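Activated BY transcription factor SSRB (Salmonella enterica, PDB 2WNW) is a glycoside hydrolase family 30 protein, also called SrfJ, built from a TIM barrel and a beta-sandwich domain. Local coordinates at residues Leu85-Ile90 and Ser142-Pro147; Lys138-Pro143 and Glu234-Asp239. All blocks are in the same frame, centred on the assembly; numbering follows the deposited sequence.

Interaction 1. Residues Leu85-Ile90 and Ser142-Pro147; sequences LARMPI and SPWSPP
The Arg87 guanidinium has the six-membered end of the Trp144 indole over one face, with Trp144 CH2 3.4 Å from Arg87 NH1. The two planes are 38° apart, so this is an inclined contact and not a flat stack. At the guanidinium edge, Arg87 NE gives a hydrogen bond to Ser142 OG at 3.0 Å, with OG tilted 23° out of the plane. Ser142 O lies in plane at the indole edge. Pro89 CB meets the indole obliquely at Trp144 CZ3, 3.8 Å away. Arg87 CG stands anti to the backbone N (chi1 180°), and the extended chain beyond it carries NE across to the next strand. Asp239, Glu294 and Asn195 hold the other guanidinium nitrogens, and Ser142 OG also bonds Ser192. The backbones are neighbouring parallel strands of the TIM barrel. Ser142 N bonds Met88 O at 3.0 Å, and Ser142 O takes Ile90 N at 2.9 Å. Pro89 CA adds a C-H...O contact to Ser142 O. Ile90 and Pro143 lie side by side on the helix-covered face, with Ile90 CD1 3.9 Å from Pro143 CG. One water accepts from the backbone N of Trp144 and lies 2.7 Å from Ile90 O. Trp144 NE1 bonds a bound glycerol.

Interaction 2. Residues Lys138-Pro143 and Glu234-Asp239; sequences KLMASP and EIYIWD
Lys138 and Glu234 form the salt bridge, with Lys138 NZ 2.8 Å from Glu234 OE1. The two side chains cross at about a right angle. Lys138 is extended, its CG anti to the backbone N (chi1 178°), and this carries the ammonium to the facing strand. A hydrogen bond from Tyr236 OH, 2.7 Å long, ends on the same Glu234 OE1. NZ and OH come from opposite faces of the carboxylate plane, so two donors hold this oxygen. Lys289 pairs with Glu234 OE2, and Asp46 is a second acid for Lys138. The apolar part is a Met-aromatic contact. Met140 SD lies 5.3 Å from the centroid of the Tyr236 ring, obliquely placed, and Met140 CE is 4.1 Å from Tyr236 CD2. Leu291 touches both side chains. Further along, Ser142 OG approaches Asp239 OD2 to 3.6 Å, and Ser192 OG hydrogen-bonds both. Asp239 also bonds Arg87 through OD2, and His268 and Ser293 through OD1. The strand axes are 9.1 Å apart and inclined at 45°, with strand 190-192 between them. These side chains point into a TIM barrel, with charged groups at the strand N-termini and the Met140-Tyr236 pair next along toward the C-terminal ends.

Interactions 1 and 2 share strand 138-143, the third of the eight barrel strands. In interaction 1 it pairs with strand 85-90 beside it; in interaction 2 it faces strand 234-239, two places along, across the barrel interior. Their centres are 8 Å apart. Ser142 belongs to both. A salt bridge joins them directly, from Arg87 NH2 to Asp239 OD2, 2.9 Å long. Strand pairing continues between them, with Met88 N 2.8 Å from Met140 O, probably a hydrogen bond. Arg87, Ser142 and Asp239 form one polar cluster toward the C-terminal ends of the strands, where TIM-barrel enzymes have their active sites. The bound glycerol near Trp144, probably from the crystallisation liquor, is consistent with a pocket there.

Interaction 1. Residues Leu85-Ile90 and Ser142-Pro147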
# COMPACT_ATOMS: atom_id res chain seq x y z
N LEU A 85 8.15 -24.45 4.36
CA LEU A 85 8.58 -24.31 2.97
C LEU A 85 10.10 -24.36 2.89
O LEU A 85 10.79 -24.19 3.90
CB LEU A 85 8.14 -22.97 2.38
CG LEU A 85 6.66 -22.60 2.26
CD1 LEU A 85 6.55 -21.21 1.63
CD2 LEU A 85 5.93 -23.63 1.42
N ALA A 86 10.62 -24.58 1.69
CA ALA A 86 12.06 -24.60 1.48
C ALA A 86 12.35 -24.52 -0.01
O ALA A 86 11.51 -24.86 -0.85
CB ALA A 86 12.67 -25.87 2.06
N ARG A 87 13.54 -24.03 -0.34
CA ARG A 87 13.98 -23.94 -1.73
C ARG A 87 15.37 -24.54 -1.75
O ARG A 87 16.13 -24.41 -0.79
CB ARG A 87 14.00 -22.48 -2.19
CG ARG A 87 14.46 -22.26 -3.64
CD ARG A 87 13.90 -20.95 -4.19
NE ARG A 87 14.38 -20.61 -5.53
CZ ARG A 87 15.41 -19.80 -5.79
NH1 ARG A 87 16.10 -19.25 -4.79
NH2 ARG A 87 15.74 -19.51 -7.04
N MET A 88 15.70 -25.22 -2.84
CA MET A 88 17.00 -25.85 -2.98
C MET A 88 17.43 -25.79 -4.45
O MET A 88 16.59 -25.70 -5.34
CB MET A 88 16.95 -27.29 -2.49
CG MET A 88 15.81 -28.12 -3.07
SD MET A 88 15.49 -29.55 -2.03
CE MET A 88 14.24 -30.40 -2.99
N PRO A 89 18.74 -25.83 -4.70
CA PRO A 89 19.26 -25.76 -6.06
C PRO A 89 19.39 -27.08 -6.82
O PRO A 89 19.73 -28.12 -6.24
CB PRO A 89 20.62 -25.10 -5.86
CG PRO A 89 21.08 -25.75 -4.59
CD PRO A 89 19.83 -25.70 -3.72
N ILE A 90 19.10 -27.01 -8.12
CA ILE A 90 19.24 -28.15 -9.02
C ILE A 90 20.61 -27.84 -9.62
O ILE A 90 20.75 -26.94 -10.45
CB ILE A 90 18.13 -28.13 -10.11
CG1 ILE A 90 16.76 -28.30 -9.45
CG2 ILE A 90 18.38 -29.24 -11.14
CD1 ILE A 90 15.58 -28.23 -10.41
N SER A 142 15.04 -25.11 -7.80
CA SER A 142 15.33 -24.15 -8.86
C SER A 142 16.76 -24.31 -9.35
O SER A 142 17.67 -24.54 -8.55
CB SER A 142 15.17 -22.71 -8.35
OG SER A 142 13.89 -22.47 -7.80
N PRO A 143 16.98 -24.17 -10.67
CA PRO A 143 18.34 -24.30 -11.21
C PRO A 143 18.99 -22.92 -11.33
O PRO A 143 18.31 -21.93 -11.56
CB PRO A 143 18.12 -24.91 -12.60
CG PRO A 143 16.62 -25.19 -12.69
CD PRO A 143 15.99 -24.22 -11.75
N TRP A 144 20.30 -22.88 -11.17
CA TRP A 144 21.05 -21.64 -11.34
C TRP A 144 21.71 -21.75 -12.72
O TRP A 144 21.97 -20.75 -13.38
CB TRP A 144 22.11 -21.50 -10.24
CG TRP A 144 21.68 -20.63 -9.07
CD1 TRP A 144 22.23 -19.44 -8.70
CD2 TRP A 144 20.65 -20.91 -8.11
NE1 TRP A 144 21.62 -18.96 -7.56
CE2 TRP A 144 20.64 -19.84 -7.18
CE3 TRP A 144 19.73 -21.96 -7.93
CZ2 TRP A 144 19.75 -19.79 -6.10
CZ3 TRP A 144 18.85 -21.90 -6.85
CH2 TRP A 144 18.87 -20.82 -5.95
N SER A 145 21.97 -22.98 -13.15
CA SER A 145 22.57 -23.19 -14.47
C SER A 145 22.61 -24.64 -14.94
O SER A 145 22.85 -25.55 -14.16
CB SER A 145 24.01 -22.65 -14.50
OG SER A 145 24.64 -22.95 -15.74
N PRO A 146 22.35 -24.86 -16.24
CA PRO A 146 22.38 -26.21 -16.82
C PRO A 146 23.87 -26.57 -16.90
O PRO A 146 24.72 -25.73 -16.63
CB PRO A 146 21.79 -26.00 -18.22
CG PRO A 146 20.88 -24.81 -18.05
CD PRO A 146 21.73 -23.90 -17.17
N PRO A 147 24.19 -27.83 -17.25
CA PRO A 147 25.60 -28.22 -17.34
C PRO A 147 26.30 -27.32 -18.36
O PRO A 147 25.67 -26.83 -19.29
CB PRO A 147 25.53 -29.67 -17.82
CG PRO A 147 24.20 -30.15 -17.27
CD PRO A 147 23.30 -28.96 -17.55
O HOH W 1 22.29 -24.78 -10.81

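Interaction 2. Residues Lys138-Pro143 and Glu234-Asp239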
# COMPACT_ATOMS: atom_id res chain seq x y z
N LYS A 138 6.83 -28.34 2.18
CA LYS A 138 6.61 -28.20 0.74
C LYS A 138 7.95 -27.72 0.19
O LYS A 138 8.40 -26.61 0.49
CB LYS A 138 5.52 -27.16 0.47
CG LYS A 138 5.25 -26.91 -1.01
CD LYS A 138 4.27 -25.77 -1.21
CE LYS A 138 4.05 -25.49 -2.69
NZ LYS A 138 3.16 -24.32 -2.93
N LEU A 139 8.60 -28.55 -0.62
CA LEU A 139 9.90 -28.23 -1.17
C LEU A 139 9.89 -27.73 -2.62
O LEU A 139 9.18 -28.27 -3.47
CB LEU A 139 10.83 -29.45 -1.06
CG LEU A 139 10.89 -30.10 0.33
CD1 LEU A 139 11.76 -31.35 0.28
CD2 LEU A 139 11.44 -29.11 1.34
N MET A 140 10.69 -26.71 -2.88
CA MET A 140 10.81 -26.11 -4.20
C MET A 140 12.25 -26.24 -4.69
O MET A 140 13.19 -26.02 -3.93
CB MET A 140 10.41 -24.64 -4.14
CG MET A 140 10.52 -23.89 -5.46
SD MET A 140 10.02 -22.17 -5.24
CE MET A 140 10.25 -21.51 -6.89
N ALA A 141 12.42 -26.59 -5.96
CA ALA A 141 13.75 -26.73 -6.54
C ALA A 141 13.89 -25.77 -7.71
O ALA A 141 12.96 -25.62 -8.51
CB ALA A 141 13.99 -28.17 -6.99
N SER A 142 15.04 -25.11 -7.80
CA SER A 142 15.33 -24.15 -8.86
C SER A 142 16.76 -24.31 -9.35
O SER A 142 17.67 -24.54 -8.55
CB SER A 142 15.17 -22.71 -8.35
OG SER A 142 13.89 -22.47 -7.80
N PRO A 143 16.98 -24.17 -10.67
CA PRO A 143 18.34 -24.30 -11.21
C PRO A 143 18.99 -22.92 -11.33
O PRO A 143 18.31 -21.93 -11.56
CB PRO A 143 18.12 -24.91 -12.60
CG PRO A 143 16.62 -25.19 -12.69
CD PRO A 143 15.99 -24.22 -11.75
N GLU A 234 3.95 -27.66 -9.04
CA GLU A 234 3.71 -26.25 -9.33
C GLU A 234 4.95 -25.73 -10.05
O GLU A 234 6.07 -26.13 -9.74
CB GLU A 234 3.53 -25.42 -8.04
CG GLU A 234 2.34 -25.80 -7.17
CD GLU A 234 2.09 -24.77 -6.08
OE1 GLU A 234 3.03 -24.04 -5.71
OE2 GLU A 234 0.94 -24.69 -5.59
N ILE A 235 4.74 -24.85 -11.02
CA ILE A 235 5.86 -24.26 -11.75
C ILE A 235 5.77 -22.74 -11.67
O ILE A 235 4.72 -22.15 -11.96
CB ILE A 235 5.88 -24.68 -13.24
CG1 ILE A 235 6.10 -26.19 -13.35
CG2 ILE A 235 6.99 -23.93 -13.97
CD1 ILE A 235 6.13 -26.70 -14.79
N TYR A 236 6.87 -22.11 -11.26
CA TYR A 236 6.94 -20.66 -11.13
C TYR A 236 7.93 -20.10 -12.15
O TYR A 236 8.89 -20.77 -12.52
CB TYR A 236 7.41 -20.27 -9.72
CG TYR A 236 6.42 -20.56 -8.63
CD1 TYR A 236 5.54 -19.57 -8.17
CD2 TYR A 236 6.32 -21.83 -8.07
CE1 TYR A 236 4.60 -19.84 -7.18
CE2 TYR A 236 5.38 -22.12 -7.08
CZ TYR A 236 4.52 -21.12 -6.65
OH TYR A 236 3.58 -21.41 -5.68
N ILE A 237 7.67 -18.88 -12.60
CA ILE A 237 8.56 -18.21 -13.54
C ILE A 237 9.04 -16.90 -12.91
O ILE A 237 8.64 -16.56 -11.80
CB ILE A 237 7.86 -17.92 -14.90
CG1 ILE A 237 6.59 -17.10 -14.69
CG2 ILE A 237 7.54 -19.24 -15.61
CD1 ILE A 237 5.93 -16.66 -15.99
N TRP A 238 9.90 -16.18 -13.64
CA TRP A 238 10.53 -14.93 -13.21
C TRP A 238 11.63 -15.24 -12.21
O TRP A 238 12.80 -15.27 -12.58
CB TRP A 238 9.52 -13.94 -12.60
CG TRP A 238 10.13 -12.59 -12.25
CD1 TRP A 238 10.03 -11.92 -11.06
CD2 TRP A 238 10.93 -11.74 -13.11
NE1 TRP A 238 10.71 -10.73 -11.12
CE2 TRP A 238 11.27 -10.59 -12.36
CE3 TRP A 238 11.38 -11.85 -14.43
CZ2 TRP A 238 12.04 -9.55 -12.89
CZ3 TRP A 238 12.15 -10.82 -14.96
CH2 TRP A 238 12.47 -9.68 -14.19
N ASP A 239 11.27 -15.49 -10.96
CA ASP A 239 12.24 -15.83 -9.92
C ASP A 239 13.36 -14.78 -9.91
O ASP A 239 14.55 -15.11 -9.89
CB ASP A 239 12.83 -17.22 -10.20
CG ASP A 239 13.30 -17.94 -8.94
OD1 ASP A 239 13.22 -17.36 -7.84
OD2 ASP A 239 13.76 -19.09 -9.05